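Local coordinates for ABC transporter ATP-binding/permease protein Rv1747 (Mycobacterium tuberculosis, PDB 6CCD) that takes part in moving an unknown substrate across the membrane at the expense of ATP, this piece being its first phosphothreonine-binding FHA domain, at residues V78-G90 with G94-R103. Numbering follows the deposited sequence.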
ATOM      1  N   VAL A  78       7.028   7.371  -2.167  1.00 14.79           N
ATOM      2  CA  VAL A  78       7.312   6.009  -1.731  1.00 16.67           C
ATOM      3  C   VAL A  78       7.337   5.969  -0.207  1.00 19.94           C
ATOM      4  O   VAL A  78       7.715   6.954   0.443  1.00 15.27           O
ATOM      5  CB  VAL A  78       8.662   5.483  -2.329  1.00 17.74           C
ATOM      6  CG1 VAL A  78       9.848   6.305  -1.846  1.00 16.60           C
ATOM      7  CG2 VAL A  78       8.864   4.011  -2.007  1.00 15.85           C
ATOM      8  N   VAL A  79       6.886   4.856   0.363  1.00 13.64           N
ATOM      9  CA  VAL A  79       7.038   4.642   1.802  1.00 19.05           C
ATOM     10  C   VAL A  79       7.834   3.366   2.046  1.00 17.74           C
ATOM     11  O   VAL A  79       7.496   2.307   1.510  1.00 15.62           O
ATOM     12  CB  VAL A  79       5.668   4.559   2.528  1.00 19.45           C
ATOM     13  CG1 VAL A  79       5.835   4.052   3.958  1.00 17.91           C
ATOM     14  CG2 VAL A  79       4.973   5.913   2.509  1.00 16.66           C
ATOM     15  N   ASP A  80       8.902   3.472   2.834  1.00 15.26           N
ATOM     16  CA  ASP A  80       9.682   2.300   3.216  1.00 17.46           C
ATOM     17  C   ASP A  80       9.011   1.631   4.422  1.00 23.91           C
ATOM     18  O   ASP A  80       8.691   2.283   5.416  1.00 20.65           O
ATOM     19  CB  ASP A  80      11.142   2.671   3.530  1.00 20.00           C
ATOM     20  CG  ASP A  80      11.893   3.210   2.309  1.00 29.36           C
ATOM     21  OD1 ASP A  80      12.102   2.457   1.331  1.00 23.50           O
ATOM     22  OD2 ASP A  80      12.285   4.394   2.328  1.00 30.96           O
ATOM     23  N   ILE A  81       8.781   0.328   4.310  1.00 20.97           N
ATOM     24  CA  ILE A  81       8.122  -0.443   5.357  1.00 21.59           C
ATOM     25  C   ILE A  81       9.103  -1.395   6.048  1.00 22.38           C
ATOM     26  O   ILE A  81       9.335  -2.507   5.569  1.00 29.07           O
ATOM     27  CB  ILE A  81       6.958  -1.265   4.769  1.00 20.45           C
ATOM     28  CG1 ILE A  81       6.091  -0.383   3.862  1.00 18.99           C
ATOM     29  CG2 ILE A  81       6.157  -1.931   5.880  1.00 21.21           C
ATOM     30  CD1 ILE A  81       5.160  -1.178   2.931  1.00 20.58           C
ATOM     31  N   TYR A  82       9.663  -0.974   7.173  1.00 31.42           N
ATOM     32  CA  TYR A  82      10.675  -1.772   7.874  1.00 35.87           C
ATOM     33  C   TYR A  82      10.064  -2.809   8.808  1.00 40.21           C
ATOM     34  O   TYR A  82      10.482  -3.966   8.827  1.00 40.93           O
ATOM     35  CB  TYR A  82      11.606  -0.862   8.672  1.00 37.80           C
ATOM     36  CG  TYR A  82      12.303   0.162   7.822  1.00 40.96           C
ATOM     37  CD1 TYR A  82      13.483  -0.145   7.167  1.00 44.31           C
ATOM     38  CD2 TYR A  82      11.770   1.432   7.658  1.00 41.02           C
ATOM     39  CE1 TYR A  82      14.122   0.788   6.381  1.00 46.03           C
ATOM     40  CE2 TYR A  82      12.399   2.371   6.872  1.00 36.58           C
ATOM     41  CZ  TYR A  82      13.575   2.044   6.235  1.00 44.29           C
ATOM     42  OH  TYR A  82      14.205   2.983   5.448  1.00 51.48           O
ATOM     43  N   ASP A  83       9.082  -2.387   9.597  1.00 37.00           N
ATOM     44  CA  ASP A  83       8.417  -3.303  10.516  1.00 43.67           C
ATOM     45  C   ASP A  83       6.906  -3.135  10.488  1.00 34.57           C
ATOM     46  O   ASP A  83       6.163  -4.088  10.256  1.00 33.16           O
ATOM     47  CB  ASP A  83       8.920  -3.103  11.943  1.00 44.14           C
ATOM     48  CG  ASP A  83       8.258  -4.056  12.924  1.00 59.33           C
ATOM     49  OD1 ASP A  83       8.499  -5.280  12.822  1.00 69.55           O
ATOM     50  OD2 ASP A  83       7.483  -3.587  13.786  1.00 66.34           O
ATOM     51  N   ALA A  84       6.453  -1.920  10.746  1.00 36.90           N
ATOM     52  CA  ALA A  84       5.028  -1.643  10.766  1.00 41.92           C
ATOM     53  C   ALA A  84       4.805  -0.188  10.400  1.00 38.62           C
ATOM     54  O   ALA A  84       5.662   0.661  10.647  1.00 34.58           O
ATOM     55  CB  ALA A  84       4.439  -1.958  12.120  1.00 29.24           C
ATOM     56  N   GLN A  85       3.654   0.102   9.811  1.00 32.90           N
ATOM     57  CA  GLN A  85       3.448   1.404   9.212  1.00 26.50           C
ATOM     58  C   GLN A  85       1.981   1.608   8.855  1.00 23.50           C
ATOM     59  O   GLN A  85       1.333   0.702   8.343  1.00 24.49           O
ATOM     60  CB  GLN A  85       4.331   1.539   7.966  1.00 33.44           C
ATOM     61  CG  GLN A  85       4.448   2.933   7.438  1.00 32.68           C
ATOM     62  CD  GLN A  85       5.166   3.837   8.402  1.00 39.01           C
ATOM     63  OE1 GLN A  85       4.542   4.486   9.240  1.00 43.34           O
ATOM     64  NE2 GLN A  85       6.488   3.885   8.294  1.00 45.25           N
ATOM     65  N   ARG A  86       1.454   2.789   9.144  1.00 18.76           N
ATOM     66  CA  ARG A  86       0.144   3.158   8.639  1.00 22.40           C
ATOM     67  C   ARG A  86       0.301   4.278   7.627  1.00 19.30           C
ATOM     68  O   ARG A  86       1.016   5.244   7.890  1.00 19.25           O
ATOM     69  CB  ARG A  86      -0.779   3.603   9.768  1.00 19.26           C
ATOM     70  CG  ARG A  86      -2.047   4.275   9.273  1.00 19.95           C
ATOM     71  CD  ARG A  86      -2.993   4.615  10.419  1.00 28.72           C
ATOM     72  NE  ARG A  86      -4.184   3.780  10.361  1.00 39.79           N
ATOM     73  CZ  ARG A  86      -4.841   3.330  11.420  1.00 45.77           C
ATOM     74  NH1 ARG A  86      -4.429   3.638  12.645  1.00 49.80           N
ATOM     75  NH2 ARG A  86      -5.912   2.566  11.249  1.00 48.53           N
ATOM     76  N   VAL A  87      -0.356   4.152   6.476  1.00 13.53           N
ATOM     77  CA  VAL A  87      -0.361   5.230   5.502  1.00 14.82           C
ATOM     78  C   VAL A  87      -1.797   5.569   5.133  1.00 16.41           C
ATOM     79  O   VAL A  87      -2.732   4.822   5.465  1.00 17.43           O
ATOM     80  CB  VAL A  87       0.421   4.860   4.219  1.00 17.10           C
ATOM     81  CG1 VAL A  87       1.860   4.498   4.544  1.00 16.58           C
ATOM     82  CG2 VAL A  87      -0.285   3.719   3.468  1.00 16.37           C
ATOM     83  N   HIS A  88      -1.976   6.696   4.456  1.00 14.30           N
ATOM     84  CA  HIS A  88      -3.264   7.036   3.864  1.00 14.02           C
ATOM     85  C   HIS A  88      -3.083   7.264   2.374  1.00 14.46           C
ATOM     86  O   HIS A  88      -2.084   7.830   1.950  1.00 15.47           O
ATOM     87  CB  HIS A  88      -3.861   8.284   4.510  1.00 16.70           C
ATOM     88  CG  HIS A  88      -4.153   8.122   5.965  1.00 16.04           C
ATOM     89  ND1 HIS A  88      -5.403   7.789   6.439  1.00 19.62           N
ATOM     90  CD2 HIS A  88      -3.353   8.222   7.052  1.00 17.47           C
ATOM     91  CE1 HIS A  88      -5.366   7.710   7.757  1.00 18.53           C
ATOM     92  NE2 HIS A  88      -4.134   7.970   8.154  1.00 24.25           N
ATOM     93  N   ILE A  89      -4.056   6.833   1.578  1.00 14.36           N
ATOM     94  CA  ILE A  89      -4.034   7.139   0.163  1.00 13.72           C
ATOM     95  C   ILE A  89      -5.190   8.071  -0.176  1.00 16.60           C
ATOM     96  O   ILE A  89      -6.248   8.005   0.455  1.00 15.51           O
ATOM     97  CB  ILE A  89      -4.111   5.863  -0.693  1.00 15.57           C
ATOM     98  CG1 ILE A  89      -5.239   4.950  -0.195  1.00 13.66           C
ATOM     99  CG2 ILE A  89      -2.775   5.097  -0.626  1.00 12.20           C
ATOM    100  CD1 ILE A  89      -5.379   3.669  -1.033  1.00 15.58           C
ATOM    101  N   GLY A  90      -4.973   8.934  -1.164  1.00 17.27           N
ATOM    102  CA  GLY A  90      -6.017   9.826  -1.662  1.00 13.98           C
ATOM    103  C   GLY A  90      -6.063  11.183  -0.981  1.00 15.24           C
ATOM    104  O   GLY A  90      -6.500  12.158  -1.575  1.00 18.82           O
ATOM    105  N   GLY A  94      -7.690  10.122   3.816  1.00 19.46           N
ATOM    106  CA  GLY A  94      -8.282   9.162   2.904  1.00 18.11           C
ATOM    107  C   GLY A  94      -8.156   7.763   3.480  1.00 17.11           C
ATOM    108  O   GLY A  94      -7.702   7.609   4.610  1.00 17.01           O
ATOM    109  N   PRO A  95      -8.573   6.741   2.712  1.00 15.81           N
ATOM    110  CA  PRO A  95      -8.508   5.339   3.156  1.00 15.85           C
ATOM    111  C   PRO A  95      -7.149   4.994   3.769  1.00 18.36           C
ATOM    112  O   PRO A  95      -6.095   5.354   3.223  1.00 16.73           O
ATOM    113  CB  PRO A  95      -8.757   4.561   1.866  1.00 15.72           C
ATOM    114  CG  PRO A  95      -9.677   5.463   1.082  1.00 18.44           C
ATOM    115  CD  PRO A  95      -9.187   6.869   1.376  1.00 16.52           C
ATOM    116  N   ALA A  96      -7.176   4.337   4.923  1.00 13.99           N
ATOM    117  CA  ALA A  96      -5.947   4.018   5.636  1.00 15.29           C
ATOM    118  C   ALA A  96      -5.508   2.588   5.330  1.00 18.36           C
ATOM    119  O   ALA A  96      -6.340   1.676   5.264  1.00 18.70           O
ATOM    120  CB  ALA A  96      -6.147   4.203   7.146  1.00 21.36           C
ATOM    121  N   LEU A  97      -4.210   2.401   5.127  1.00 16.61           N
ATOM    122  CA  LEU A  97      -3.627   1.067   4.990  1.00 19.70           C
ATOM    123  C   LEU A  97      -2.656   0.811   6.144  1.00 17.49           C
ATOM    124  O   LEU A  97      -1.796   1.635   6.428  1.00 18.21           O
ATOM    125  CB  LEU A  97      -2.888   0.921   3.650  1.00 16.10           C
ATOM    126  CG  LEU A  97      -3.653   1.273   2.381  1.00 19.90           C
ATOM    127  CD1 LEU A  97      -2.686   1.274   1.197  1.00 19.37           C
ATOM    128  CD2 LEU A  97      -4.822   0.322   2.142  1.00 18.25           C
ATOM    129  N   ASP A  98      -2.805  -0.328   6.805  1.00 17.88           N
ATOM    130  CA  ASP A  98      -1.883  -0.735   7.852  1.00 18.18           C
ATOM    131  C   ASP A  98      -0.986  -1.841   7.320  1.00 21.90           C
ATOM    132  O   ASP A  98      -1.479  -2.865   6.853  1.00 21.52           O
ATOM    133  CB  ASP A  98      -2.634  -1.224   9.092  1.00 19.77           C
ATOM    134  CG  ASP A  98      -3.262  -0.093   9.872  1.00 31.10           C
ATOM    135  OD1 ASP A  98      -2.598   0.951  10.019  1.00 26.82           O
ATOM    136  OD2 ASP A  98      -4.413  -0.245  10.339  1.00 33.83           O
ATOM    137  N   PHE A  99       0.323  -1.630   7.392  1.00 19.19           N
ATOM    138  CA  PHE A  99       1.282  -2.617   6.908  1.00 22.02           C
ATOM    139  C   PHE A  99       1.931  -3.335   8.071  1.00 27.71           C
ATOM    140  O   PHE A  99       2.269  -2.716   9.078  1.00 28.73           O
ATOM    141  CB  PHE A  99       2.371  -1.961   6.055  1.00 20.66           C
ATOM    142  CG  PHE A  99       1.862  -1.281   4.826  1.00 19.74           C
ATOM    143  CD1 PHE A  99       1.149  -1.986   3.875  1.00 17.96           C
ATOM    144  CD2 PHE A  99       2.131   0.059   4.598  1.00 19.57           C
ATOM    145  CE1 PHE A  99       0.693  -1.370   2.733  1.00 21.09           C
ATOM    146  CE2 PHE A  99       1.687   0.676   3.456  1.00 19.95           C
ATOM    147  CZ  PHE A  99       0.963  -0.033   2.523  1.00 20.57           C
ATOM    148  N   GLU A 100       2.127  -4.640   7.942  1.00 26.36           N
ATOM    149  CA  GLU A 100       2.871  -5.345   8.974  1.00 22.31           C
ATOM    150  C   GLU A 100       3.797  -6.359   8.324  1.00 21.74           C
ATOM    151  O   GLU A 100       3.389  -7.102   7.441  1.00 22.23           O
ATOM    152  CB  GLU A 100       1.908  -5.997   9.964  1.00 27.77           C
ATOM    153  CG  GLU A 100       2.407  -7.252  10.637  1.00 42.37           C
ATOM    154  CD  GLU A 100       1.358  -7.838  11.567  1.00 61.47           C
ATOM    155  OE1 GLU A 100       0.769  -7.051  12.342  1.00 65.10           O
ATOM    156  OE2 GLU A 100       1.121  -9.069  11.527  1.00 57.57           O
ATOM    157  N   VAL A 101       5.058  -6.350   8.737  1.00 24.26           N
ATOM    158  CA  VAL A 101       6.065  -7.208   8.129  1.00 24.02           C
ATOM    159  C   VAL A 101       6.328  -8.434   8.991  1.00 27.10           C
ATOM    160  O   VAL A 101       6.594  -8.297  10.184  1.00 27.58           O
ATOM    161  CB  VAL A 101       7.393  -6.466   7.935  1.00 28.07           C
ATOM    162  CG1 VAL A 101       8.401  -7.378   7.282  1.00 24.93           C
ATOM    163  CG2 VAL A 101       7.190  -5.204   7.101  1.00 27.39           C
ATOM    164  N   GLY A 102       6.268  -9.624   8.395  1.00 23.13           N
ATOM    165  CA  GLY A 102       6.571 -10.844   9.125  1.00 27.72           C
ATOM    166  C   GLY A 102       5.328 -11.477   9.725  1.00 34.68           C
ATOM    167  O   GLY A 102       4.252 -10.889   9.692  1.00 36.94           O
ATOM    168  N   ARG A 103       5.468 -12.678  10.279  1.00 44.03           N
ATOM    169  CA  ARG A 103       4.304 -13.422  10.761  1.00 46.30           C
ATOM    170  C   ARG A 103       3.963 -13.077  12.210  1.00 48.77           C
ATOM    171  O   ARG A 103       4.780 -13.264  13.112  1.00 54.03           O
ATOM    172  CB  ARG A 103       4.531 -14.934  10.616  1.00 42.42           C
ATOM    173  CG  ARG A 103       4.401 -15.466   9.180  1.00 42.42           C
ATOM    174  CD  ARG A 103       4.892 -16.909   9.074  1.00 39.03           C
ATOM    175  NE  ARG A 103       6.349 -16.999   9.165  1.00 51.40           N
ATOM    176  CZ  ARG A 103       7.007 -17.619  10.143  1.00 54.38           C
ATOM    177  NH1 ARG A 103       6.337 -18.215  11.123  1.00 50.94           N
ATOM    178  NH2 ARG A 103       8.337 -17.649  10.142  1.00 49.69           N
TER
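The C-terminal β-hairpin of the FHA β-sandwich pairs strand 84-89 with strand 96-101, Q85 facing F99 and V87 facing L97 as antiparallel hydrogen-bonded pairs. F99 N gives Q85 O a nearly straight bond of 2.7 Å, while I89 N to P95 O and V101 N to D83 O carry the pairing beyond both ends of this register.

On the inner face the F99 ring is the centrepiece. I81, from the preceding strand 78-81, lays CD1 over one ring face, 3.9 Å from the centroid and 18° off the normal, a CH-pi contact. V87 CG2 meets the same ring at CE2 (3.6 Å) and also touches L97 CB; with CG1 anti to the carbonyl carbon (chi1 -58°), CG2 falls between the backbone N and the carbonyl carbon, where it meets the ring. Farther along, I81 CG2 packs on V101 CG2 at 3.6 Å.

The opposite face, with R86, H88 and D98, is mostly polar. R86 and D98 run side by side; because D98 OD1 lies over a face of the guanidinium, 3.3 Å from R86 NE, no N-H points at it and the salt bridge rests on charge. H88 ND1 donates to G94 O in the plane of its ring (2.9 Å, 170°), tying the ring to the loop that leads into strand 96-101, while CE1 rests on A96 CB.

Strand 84-89 is flanked by strand 69-71 and strand 96-101 by strand 10-14, where D98 pairs its backbone with R13. I81 bonds to W58 through its backbone in the second sheet, and F99 reaches A60 there, so the face bearing V87, L97 and F99 turns toward the second sheet, the one holding strand 57-62.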